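Local atomic coordinates of periplasmic lipopolysaccharide transport protein LPTH (Pseudomonas aeruginosa, PDB entry 4UU4), a protein that binds lipopolysaccharide and is required for its translocation from the inner to the outer membrane, perhaps by forming part of a bridge across the periplasm. Residues 34-39 and 54-59; 115-120 and 137-142; 121-126 and 157-162; 129-134 and 164-169. All coordinates share one frame; numbering follows the deposited sequence.

Interaction 1 of 4, residues 34-39 and 54-59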
# COMPACT_ATOMS: atom_id res chain seq x y z
N ARG A 34 3.94 -6.23 -12.70
CA ARG A 34 5.19 -6.98 -12.68
C ARG A 34 5.71 -7.15 -11.25
O ARG A 34 5.65 -6.22 -10.46
CB ARG A 34 6.25 -6.38 -13.62
CG ARG A 34 6.13 -4.89 -13.88
CD ARG A 34 6.72 -4.50 -15.25
NE ARG A 34 6.12 -5.26 -16.34
CZ ARG A 34 6.18 -4.91 -17.63
NH1 ARG A 34 6.82 -3.80 -17.99
NH2 ARG A 34 5.60 -5.66 -18.55
N VAL A 35 6.19 -8.34 -10.93
CA VAL A 35 6.74 -8.60 -9.60
C VAL A 35 8.17 -9.11 -9.69
O VAL A 35 8.50 -9.94 -10.53
CB VAL A 35 5.88 -9.59 -8.78
CG1 VAL A 35 6.16 -9.44 -7.30
CG2 VAL A 35 4.40 -9.38 -9.06
N GLN A 36 9.03 -8.59 -8.82
CA GLN A 36 10.42 -9.00 -8.77
C GLN A 36 10.73 -9.43 -7.34
O GLN A 36 10.55 -8.65 -6.40
CB GLN A 36 11.33 -7.84 -9.18
CG GLN A 36 12.80 -8.19 -9.24
CD GLN A 36 13.69 -6.99 -8.94
OE1 GLN A 36 13.24 -5.99 -8.38
NE2 GLN A 36 14.96 -7.09 -9.32
N ALA A 37 11.17 -10.67 -7.17
CA ALA A 37 11.53 -11.17 -5.85
C ALA A 37 12.67 -12.17 -5.88
O ALA A 37 13.24 -12.45 -6.94
CB ALA A 37 10.31 -11.77 -5.16
N ASP A 38 13.00 -12.70 -4.71
CA ASP A 38 13.96 -13.79 -4.58
C ASP A 38 13.27 -15.12 -4.80
O ASP A 38 13.86 -16.04 -5.37
CB ASP A 38 14.61 -13.77 -3.19
CG ASP A 38 15.60 -12.65 -3.03
OD1 ASP A 38 16.07 -12.13 -4.06
OD2 ASP A 38 15.91 -12.30 -1.87
N SER A 39 12.03 -15.23 -4.34
CA SER A 39 11.28 -16.48 -4.48
C SER A 39 9.78 -16.22 -4.61
O SER A 39 9.29 -15.15 -4.23
CB SER A 39 11.57 -17.43 -3.32
OG SER A 39 11.08 -16.93 -2.08
N ASP A 54 13.08 -9.03 -0.84
CA ASP A 54 13.15 -7.73 -1.50
C ASP A 54 12.09 -7.59 -2.58
O ASP A 54 12.38 -7.18 -3.70
CB ASP A 54 14.53 -7.48 -2.12
CG ASP A 54 15.61 -7.26 -1.08
OD1 ASP A 54 15.54 -6.24 -0.36
OD2 ASP A 54 16.53 -8.10 -1.00
N VAL A 55 10.85 -7.94 -2.24
CA VAL A 55 9.76 -7.94 -3.20
C VAL A 55 9.40 -6.54 -3.69
O VAL A 55 9.20 -5.61 -2.89
CB VAL A 55 8.52 -8.61 -2.60
CG1 VAL A 55 7.51 -8.93 -3.69
CG2 VAL A 55 8.93 -9.85 -1.84
N VAL A 56 9.34 -6.41 -5.01
CA VAL A 56 8.93 -5.19 -5.68
C VAL A 56 7.82 -5.49 -6.68
O VAL A 56 8.05 -6.14 -7.69
CB VAL A 56 10.09 -4.55 -6.46
CG1 VAL A 56 9.70 -3.16 -6.96
CG2 VAL A 56 11.34 -4.48 -5.61
N VAL A 57 6.61 -5.02 -6.40
CA VAL A 57 5.52 -5.12 -7.36
C VAL A 57 5.16 -3.75 -7.94
O VAL A 57 4.90 -2.80 -7.21
CB VAL A 57 4.26 -5.82 -6.75
CG1 VAL A 57 4.34 -5.88 -5.23
CG2 VAL A 57 2.97 -5.17 -7.24
N THR A 58 5.19 -3.64 -9.26
CA THR A 58 4.83 -2.39 -9.92
C THR A 58 3.64 -2.56 -10.87
O THR A 58 3.56 -3.54 -11.61
CB THR A 58 6.02 -1.77 -10.70
OG1 THR A 58 6.44 -2.68 -11.72
CG2 THR A 58 7.18 -1.47 -9.77
N GLN A 59 2.73 -1.59 -10.84
CA GLN A 59 1.62 -1.52 -11.79
C GLN A 59 1.53 -0.11 -12.37
O GLN A 59 0.77 0.73 -11.88
CB GLN A 59 0.30 -1.91 -11.12
CG GLN A 59 -0.87 -2.10 -12.07
CD GLN A 59 -2.16 -2.48 -11.35
OE1 GLN A 59 -2.37 -2.11 -10.19
NE2 GLN A 59 -3.02 -3.22 -12.03
O HOH W 1 18.08 -9.96 -2.88

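Interaction 2 of 4, residues 115-120 and 137-142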
# COMPACT_ATOMS: atom_id res chain seq x y z
N GLN A 115 -10.96 -2.13 -5.32
CA GLN A 115 -11.62 -1.08 -4.56
C GLN A 115 -10.97 0.30 -4.73
O GLN A 115 -11.54 1.31 -4.33
CB GLN A 115 -11.61 -1.44 -3.07
CG GLN A 115 -11.75 -2.93 -2.80
CD GLN A 115 -13.13 -3.29 -2.32
OE1 GLN A 115 -13.63 -2.73 -1.34
NE2 GLN A 115 -13.79 -4.21 -3.03
N ASN A 116 -9.78 0.33 -5.33
CA ASN A 116 -8.92 1.52 -5.31
C ASN A 116 -8.67 2.01 -3.89
O ASN A 116 -8.91 3.18 -3.57
CB ASN A 116 -9.50 2.66 -6.17
CG ASN A 116 -9.51 2.34 -7.65
OD1 ASN A 116 -8.64 1.62 -8.15
ND2 ASN A 116 -10.50 2.87 -8.36
N ARG A 117 -8.22 1.10 -3.03
CA ARG A 117 -8.00 1.43 -1.62
C ARG A 117 -6.70 0.86 -1.08
O ARG A 117 -6.40 -0.32 -1.23
CB ARG A 117 -9.17 0.94 -0.77
CG ARG A 117 -9.94 2.06 -0.08
CD ARG A 117 -11.36 1.65 0.24
NE ARG A 117 -12.27 2.80 0.20
CZ ARG A 117 -12.81 3.29 -0.91
NH1 ARG A 117 -12.52 2.73 -2.09
NH2 ARG A 117 -13.63 4.33 -0.86
N VAL A 118 -5.91 1.72 -0.45
CA VAL A 118 -4.65 1.30 0.15
C VAL A 118 -4.66 1.56 1.65
O VAL A 118 -4.61 2.71 2.08
CB VAL A 118 -3.45 2.05 -0.47
CG1 VAL A 118 -2.16 1.44 0.01
CG2 VAL A 118 -3.53 2.01 -1.99
N VAL A 119 -4.73 0.50 2.44
CA VAL A 119 -4.74 0.66 3.89
C VAL A 119 -3.40 0.34 4.55
O VAL A 119 -2.86 -0.76 4.41
CB VAL A 119 -5.90 -0.12 4.57
CG1 VAL A 119 -6.00 -1.52 4.00
CG2 VAL A 119 -5.72 -0.15 6.07
N LEU A 120 -2.87 1.33 5.25
CA LEU A 120 -1.60 1.24 5.95
C LEU A 120 -1.88 1.05 7.44
O LEU A 120 -2.59 1.84 8.04
CB LEU A 120 -0.79 2.52 5.74
CG LEU A 120 -0.70 3.00 4.29
CD1 LEU A 120 -1.21 4.43 4.15
CD2 LEU A 120 0.72 2.91 3.78
N LYS A 137 -3.46 4.03 11.68
CA LYS A 137 -4.04 3.45 10.47
C LYS A 137 -4.47 4.51 9.46
O LYS A 137 -5.21 5.43 9.79
CB LYS A 137 -5.22 2.55 10.84
CG LYS A 137 -6.03 2.07 9.65
CD LYS A 137 -7.19 1.20 10.09
CE LYS A 137 -8.13 0.92 8.94
NZ LYS A 137 -9.07 -0.19 9.22
N ILE A 138 -4.00 4.37 8.22
CA ILE A 138 -4.32 5.33 7.17
C ILE A 138 -4.92 4.66 5.94
O ILE A 138 -4.29 3.81 5.32
CB ILE A 138 -3.09 6.14 6.75
CG1 ILE A 138 -2.59 7.01 7.90
CG2 ILE A 138 -3.42 7.01 5.55
CD1 ILE A 138 -1.42 7.89 7.53
N VAL A 139 -6.13 5.05 5.58
CA VAL A 139 -6.79 4.51 4.40
C VAL A 139 -6.70 5.50 3.25
O VAL A 139 -6.97 6.68 3.42
CB VAL A 139 -8.25 4.16 4.69
CG1 VAL A 139 -8.87 3.41 3.52
CG2 VAL A 139 -8.34 3.32 5.96
N TYR A 140 -6.31 5.03 2.07
CA TYR A 140 -6.06 5.91 0.94
C TYR A 140 -6.81 5.50 -0.33
O TYR A 140 -6.47 4.51 -0.97
CB TYR A 140 -4.56 6.03 0.67
CG TYR A 140 -4.21 6.89 -0.51
CD1 TYR A 140 -4.74 8.17 -0.65
CD2 TYR A 140 -3.33 6.44 -1.49
CE1 TYR A 140 -4.41 8.96 -1.73
CE2 TYR A 140 -3.00 7.23 -2.57
CZ TYR A 140 -3.54 8.49 -2.69
OH TYR A 140 -3.21 9.27 -3.77
N ASP A 141 -7.83 6.28 -0.67
CA ASP A 141 -8.52 6.13 -1.95
C ASP A 141 -7.62 6.71 -3.03
O ASP A 141 -7.28 7.89 -2.99
CB ASP A 141 -9.86 6.86 -1.91
CG ASP A 141 -10.73 6.57 -3.12
OD1 ASP A 141 -10.23 6.67 -4.26
OD2 ASP A 141 -11.92 6.25 -2.93
N THR A 142 -7.22 5.88 -3.99
CA THR A 142 -6.33 6.33 -5.05
C THR A 142 -7.08 7.04 -6.17
O THR A 142 -6.48 7.71 -7.01
CB THR A 142 -5.54 5.15 -5.66
OG1 THR A 142 -6.46 4.21 -6.24
CG2 THR A 142 -4.71 4.44 -4.59

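Interaction 3 of 4, residues 121-126 and 157-162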
# COMPACT_ATOMS: atom_id res chain seq x y z
N ILE A 121 -1.32 -0.01 8.02
CA ILE A 121 -1.51 -0.29 9.43
C ILE A 121 -0.13 -0.10 10.05
O ILE A 121 0.89 -0.13 9.35
CB ILE A 121 -2.33 -1.59 9.65
CG1 ILE A 121 -3.70 -1.47 8.99
CG2 ILE A 121 -2.48 -1.90 11.13
CD1 ILE A 121 -4.70 -2.48 9.50
N ASP A 122 -0.12 0.11 11.37
CA ASP A 122 1.08 0.08 12.25
C ASP A 122 2.34 0.89 11.99
O ASP A 122 3.33 0.37 11.50
CB ASP A 122 1.59 -1.34 12.44
CG ASP A 122 2.05 -1.59 13.86
OD1 ASP A 122 2.19 -0.61 14.61
OD2 ASP A 122 2.26 -2.77 14.22
N GLN A 123 2.29 2.16 12.37
CA GLN A 123 3.20 3.21 11.95
C GLN A 123 2.87 3.85 10.58
O GLN A 123 3.77 4.26 9.84
CB GLN A 123 4.65 2.79 12.06
CG GLN A 123 4.99 2.36 13.46
CD GLN A 123 6.20 1.46 13.53
OE1 GLN A 123 6.32 0.63 14.43
NE2 GLN A 123 7.12 1.63 12.59
N ALA A 124 1.58 3.94 10.28
CA ALA A 124 1.11 4.47 9.01
C ALA A 124 1.61 5.90 8.76
O ALA A 124 1.32 6.82 9.53
CB ALA A 124 -0.40 4.42 8.95
N LYS A 125 2.36 6.08 7.68
CA LYS A 125 2.83 7.40 7.29
C LYS A 125 2.44 7.67 5.85
O LYS A 125 2.30 6.74 5.06
CB LYS A 125 4.35 7.51 7.47
CG LYS A 125 4.88 8.93 7.56
CD LYS A 125 6.41 8.97 7.49
CE LYS A 125 7.05 8.02 8.50
NZ LYS A 125 8.53 7.92 8.33
N VAL A 126 2.24 8.94 5.50
CA VAL A 126 1.96 9.34 4.12
C VAL A 126 2.61 10.68 3.84
O VAL A 126 2.34 11.67 4.53
CB VAL A 126 0.45 9.49 3.84
CG1 VAL A 126 0.23 10.07 2.46
CG2 VAL A 126 -0.27 8.16 3.96
N VAL A 157 -2.19 -3.18 16.98
CA VAL A 157 -0.90 -2.66 16.51
C VAL A 157 0.25 -2.90 17.48
O VAL A 157 0.05 -3.00 18.69
CB VAL A 157 -0.98 -1.14 16.24
CG1 VAL A 157 -1.99 -0.84 15.15
CG2 VAL A 157 -1.36 -0.39 17.50
N THR A 158 1.46 -2.99 16.95
CA THR A 158 2.64 -3.19 17.78
C THR A 158 3.13 -1.85 18.31
O THR A 158 3.79 -1.77 19.34
CB THR A 158 3.76 -3.89 17.01
OG1 THR A 158 4.14 -3.09 15.87
CG2 THR A 158 3.30 -5.24 16.52
N SER A 159 2.79 -0.78 17.59
CA SER A 159 3.13 0.57 18.02
C SER A 159 1.88 1.41 18.22
O SER A 159 1.45 2.11 17.31
CB SER A 159 4.05 1.24 17.00
OG SER A 159 5.30 0.58 16.94
N PRO A 160 1.30 1.34 19.43
CA PRO A 160 0.08 2.11 19.75
C PRO A 160 0.25 3.61 19.58
O PRO A 160 1.23 4.19 20.06
CB PRO A 160 -0.15 1.76 21.23
CG PRO A 160 0.49 0.43 21.40
CD PRO A 160 1.71 0.47 20.54
N ARG A 161 -0.70 4.23 18.89
CA ARG A 161 -0.66 5.66 18.63
C ARG A 161 -2.08 6.22 18.56
O ARG A 161 -2.63 6.41 17.47
CB ARG A 161 0.08 5.93 17.31
CG ARG A 161 0.42 7.39 17.07
CD ARG A 161 0.85 7.62 15.63
NE ARG A 161 1.23 9.01 15.38
CZ ARG A 161 2.49 9.44 15.33
NH1 ARG A 161 3.49 8.60 15.49
NH2 ARG A 161 2.73 10.73 15.10
N PRO A 162 -2.70 6.46 19.73
CA PRO A 162 -4.10 6.87 19.84
C PRO A 162 -4.41 8.23 19.22
O PRO A 162 -5.58 8.55 19.00
CB PRO A 162 -4.33 6.91 21.36
CG PRO A 162 -3.26 6.03 21.93
CD PRO A 162 -2.08 6.26 21.05

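Interaction 4 of 4, residues 129-134 and 164-169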
# COMPACT_ATOMS: atom_id res chain seq x y z
N GLU A 129 3.48 15.97 -1.05
CA GLU A 129 3.88 17.35 -1.34
C GLU A 129 4.30 18.13 -0.09
O GLU A 129 3.76 19.20 0.20
CB GLU A 129 2.76 18.08 -2.07
CG GLU A 129 2.08 17.22 -3.13
CD GLU A 129 0.86 17.88 -3.73
OE1 GLU A 129 1.03 18.64 -4.71
OE2 GLU A 129 -0.26 17.64 -3.24
N GLY A 130 5.26 17.58 0.65
CA GLY A 130 5.77 18.24 1.84
C GLY A 130 4.90 17.99 3.06
O GLY A 130 5.38 18.05 4.19
N ASN A 131 3.62 17.72 2.83
CA ASN A 131 2.69 17.43 3.91
C ASN A 131 2.84 16.01 4.45
O ASN A 131 2.59 15.04 3.75
CB ASN A 131 1.24 17.69 3.46
CG ASN A 131 0.99 19.15 3.09
OD1 ASN A 131 1.91 19.97 3.10
ND2 ASN A 131 -0.25 19.47 2.75
N THR A 132 3.27 15.90 5.71
CA THR A 132 3.47 14.58 6.32
C THR A 132 2.32 14.17 7.25
O THR A 132 1.84 14.96 8.06
CB THR A 132 4.86 14.47 7.02
OG1 THR A 132 5.86 14.15 6.05
CG2 THR A 132 4.85 13.39 8.10
N PHE A 133 1.89 12.93 7.08
CA PHE A 133 0.74 12.37 7.77
C PHE A 133 1.21 11.16 8.56
O PHE A 133 1.91 10.31 8.03
CB PHE A 133 -0.25 11.87 6.73
CG PHE A 133 -1.53 12.64 6.67
CD1 PHE A 133 -2.47 12.52 7.67
CD2 PHE A 133 -1.80 13.47 5.59
CE1 PHE A 133 -3.66 13.22 7.61
CE2 PHE A 133 -2.99 14.17 5.53
CZ PHE A 133 -3.92 14.04 6.54
N GLU A 134 0.81 11.06 9.83
CA GLU A 134 1.17 9.90 10.64
C GLU A 134 0.00 9.44 11.50
O GLU A 134 -0.75 10.26 12.03
CB GLU A 134 2.39 10.18 11.52
CG GLU A 134 3.72 9.85 10.86
CD GLU A 134 4.90 10.45 11.60
OE1 GLU A 134 4.86 11.67 11.89
OE2 GLU A 134 5.87 9.72 11.87
N ILE A 164 -3.24 11.02 16.02
CA ILE A 164 -2.52 11.18 14.76
C ILE A 164 -1.77 12.52 14.69
O ILE A 164 -2.12 13.48 15.39
CB ILE A 164 -3.47 11.09 13.56
CG1 ILE A 164 -4.48 12.23 13.59
CG2 ILE A 164 -4.21 9.78 13.55
CD1 ILE A 164 -5.58 12.05 12.60
N ASP A 165 -0.75 12.58 13.85
CA ASP A 165 -0.00 13.82 13.66
C ASP A 165 -0.08 14.27 12.20
O ASP A 165 -0.12 13.45 11.29
CB ASP A 165 1.46 13.65 14.08
CG ASP A 165 1.77 14.37 15.38
OD1 ASP A 165 1.76 15.62 15.38
OD2 ASP A 165 2.04 13.69 16.39
N MET A 166 -0.07 15.58 12.00
CA MET A 166 -0.18 16.16 10.67
C MET A 166 0.73 17.37 10.56
O MET A 166 0.76 18.21 11.45
CB MET A 166 -1.63 16.58 10.43
CG MET A 166 -1.87 17.32 9.12
SD MET A 166 -1.34 16.35 7.69
CE MET A 166 -1.66 17.51 6.37
N VAL A 167 1.49 17.46 9.47
CA VAL A 167 2.25 18.68 9.19
C VAL A 167 2.06 19.16 7.76
O VAL A 167 2.22 18.41 6.80
CB VAL A 167 3.75 18.52 9.51
CG1 VAL A 167 3.98 18.49 11.01
CG2 VAL A 167 4.30 17.29 8.86
N ILE A 168 1.69 20.43 7.64
CA ILE A 168 1.61 21.11 6.35
C ILE A 168 2.80 22.04 6.24
O ILE A 168 2.91 23.00 7.00
CB ILE A 168 0.32 21.94 6.23
CG1 ILE A 168 -0.92 21.05 6.31
CG2 ILE A 168 0.33 22.73 4.93
CD1 ILE A 168 -2.23 21.83 6.33
N GLN A 169 3.69 21.74 5.30
CA GLN A 169 4.89 22.55 5.11
C GLN A 169 4.58 23.72 4.18
O GLN A 169 3.97 23.53 3.12
CB GLN A 169 6.02 21.68 4.54
CG GLN A 169 7.39 21.99 5.11
CD GLN A 169 7.54 21.57 6.56
OE1 GLN A 169 7.11 20.48 6.94
NE2 GLN A 169 8.16 22.42 7.36

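Interaction 1 of 4, residues 34-39 and 54-59
Val-35 and Val-55 meet through like-named methyls because each side chain has swung CG1 opposite its own backbone N (chi1 -159° and -166°); the two CG1 atoms lie 3.9 Å apart. The same CG1 of Val-35 also approaches CB of Val-57 at 4.1 Å, while the other methyl of Val-55, CG2, sits beside CB of Ala-37. These side chains share one face of the sheet, where Tyr-51 and Val-69 add to the apolar layer. On the other face, extended Gln-36 runs alongside Val-56, its OE1 3.7 Å from CG2 of the valine, and the aliphatic start of Arg-34 crosses Thr-58. Two pairs of backbone bonds set this order: Arg-34 and Thr-58 exchange N-H...O bonds, as do Gln-36 and Val-56, with Val-35 and Val-57 between them as a non-hydrogen-bonded pair. At one end a water stands between acid groups, 3.2 Å from OD1 of Asp-38 and 3.1 Å from OD2 of Asp-54, and may soften their mutual repulsion. Just there Asp-38 and Ser-39 both face Arg-52 in a classic beta bulge. This antiparallel pair, apolar on one face and mixed on the other, forms the edge, within this chain, of one sheet of the beta-jellyroll shared with E. coli Lpt proteins.

Interaction 2 of 4, residues 115-120 and 137-142
Backbone bonds join Val-118 to Tyr-140 and Leu-120 to Ile-138 as hydrogen-bonded antiparallel pairs, with Val-119 and Val-139 as the non-hydrogen-bonded pair between them. A further bond, from Thr-142 N to Asn-116 O (3.2 Å), carries the ladder past the end of the strands; its donor stands above the carbonyl plane. Apolar contacts divide by face. Leu-120 crosses Ile-138, placing CD1 3.6 Å from CB of the isoleucine, and Val-118 CG2 touches Thr-142 CG2 at 3.7 Å. On the other face the extended chain of Lys-137 brings CE to 3.9 Å from Val-119 CG2, and Arg-117 CG meets Val-139 CG1. The charged contact is also on that face: Asp-141 lies over the flat side of the Arg-117 guanidinium, the two planes 67° apart, with OD2 3.3 Å from NH2. Since no N-H points at the oxygen, this salt bridge acts through charge alone, whereas Asp-141 OD1 accepts bonds from the backbone N atoms of Gln-143 and Arg-144. Within its sheet the pair is flanked by strands 109-112 and 147-150, and Val-118, Tyr-140 and Thr-142 face across the interior to Tyr-91 of strand 89-93, where Tyr-140 OH is bonded to Gln-93.

Interaction 3 of 4, residues 121-126 and 157-162
Asp-122 presents its carboxylate to Thr-158 and Ser-159, and the turn of that flat group sets most of the polar contact. The Asp-122 and Thr-158 side chains cross at about a right angle. OD2 of Asp-122 takes two bonds from one residue, the backbone N of Thr-158 at 2.9 Å and its hydroxyl OG1; both donors come on the syn side, but from opposite faces of the carboxylate plane, each tilted out of it by roughly 30°. With OG1 of Thr-158 lodged between its own N and carbonyl carbon (chi1 60°), hydroxyl and amide can reach the same oxygen. OD1 of Asp-122 serves the next residue, using its syn lone pair for Ser-159 N at 3.0 Å. Three bonds thus hold the buried carboxylate and limit its rotation. Asp-122 and Gln-123 form the corner where the chain leaves strand 117-121 in one sheet of the beta-jellyroll and enters strand 124-128 in the other, so the acid ties the long loop between strands 147-150 and 165-167 to this passage between sheets. Alongside, extended Gln-123 reaches out to Ser-159: OE1 of Gln-123 accepts from OG of Ser-159 at 2.7 Å, the donor tilted 19° from the carbonyl plane. On the side of Asp-122 away from Gln-123, Ile-121 and Val-157 cross nearly perpendicularly, CG2 of the former 4.2 Å from CG1 of the latter. Val-157 CB also borders the carboxylate, 3.6 Å from Asp-122 OD1. Leu-107 packs against Asp-122, Gln-123 and Thr-158, and farther along the loop Arg-161 N is bonded to Glu-136 OE2.

Interaction 4 of 4, residues 129-134 and 164-169
Thr-132 and Val-167, then Glu-134 and Asp-165, pair through reciprocal backbone hydrogen bonds, strands 131-134 and 165-167 running antiparallel at 178° with axes 4.9 Å apart. Between these rungs lies the non-hydrogen-bonded pair Phe-133 and Met-166, which makes a Met-aromatic contact. Met-166 sends CG opposite its backbone N and then bends at chi2 (58°), a path that carries SD over the phenyl face, 3.5 Å from the ring centroid and only 11° off the ring normal. CE of Met-166 lies out toward the rim of the ring, 3.7 Å from CE2 of Phe-133, and 4.1 Å from CB of Asn-131. On the reverse face Thr-132 and Val-167 stand side by side, with CB of the threonine 3.4 Å from CG2 of the valine. Glu-134 and Asp-165 also share that face; both carboxylates make a long, weak ion pair with NH2 of Arg-161, which may temper the nearness of two negative charges. Where the regular ladder stops, a side chain takes over: OD1 of Asn-131 accepts a weak bond from Gln-169 N at 3.3 Å, while the amide crosses Ile-168. Phe-133 also packs on Val-126 of the neighbouring strand and on Ala-149 of the facing sheet. The whole is an antiparallel edge pair, in which a short C-terminal strand forms the outermost strand, within this chain, of one sheet of the beta-jellyroll.

How the interactions relate
Interactions 1 and 4 mark the two ends of one eight-stranded antiparallel sheet, whose outermost strands are 34-36 and 165-167; their centres are 29 Å apart, on opposite sides of the chain's centre. Interaction 2 belongs to the facing sheet, and interaction 3 sits at the corner linking the two. Interaction 1 closes first along the chain, whereas the segments of the other three alternate. These three also touch: Ile-138 of interaction 2 packs on Ala-124 and Val-126 of interaction 3, and strands 124-128 and 131-135 are neighbours. The C-terminal half is therefore cross-tied. Outermost strands at both ends are consistent with end-to-end association of a protein that tends to oligomerize and may bridge the two membranes.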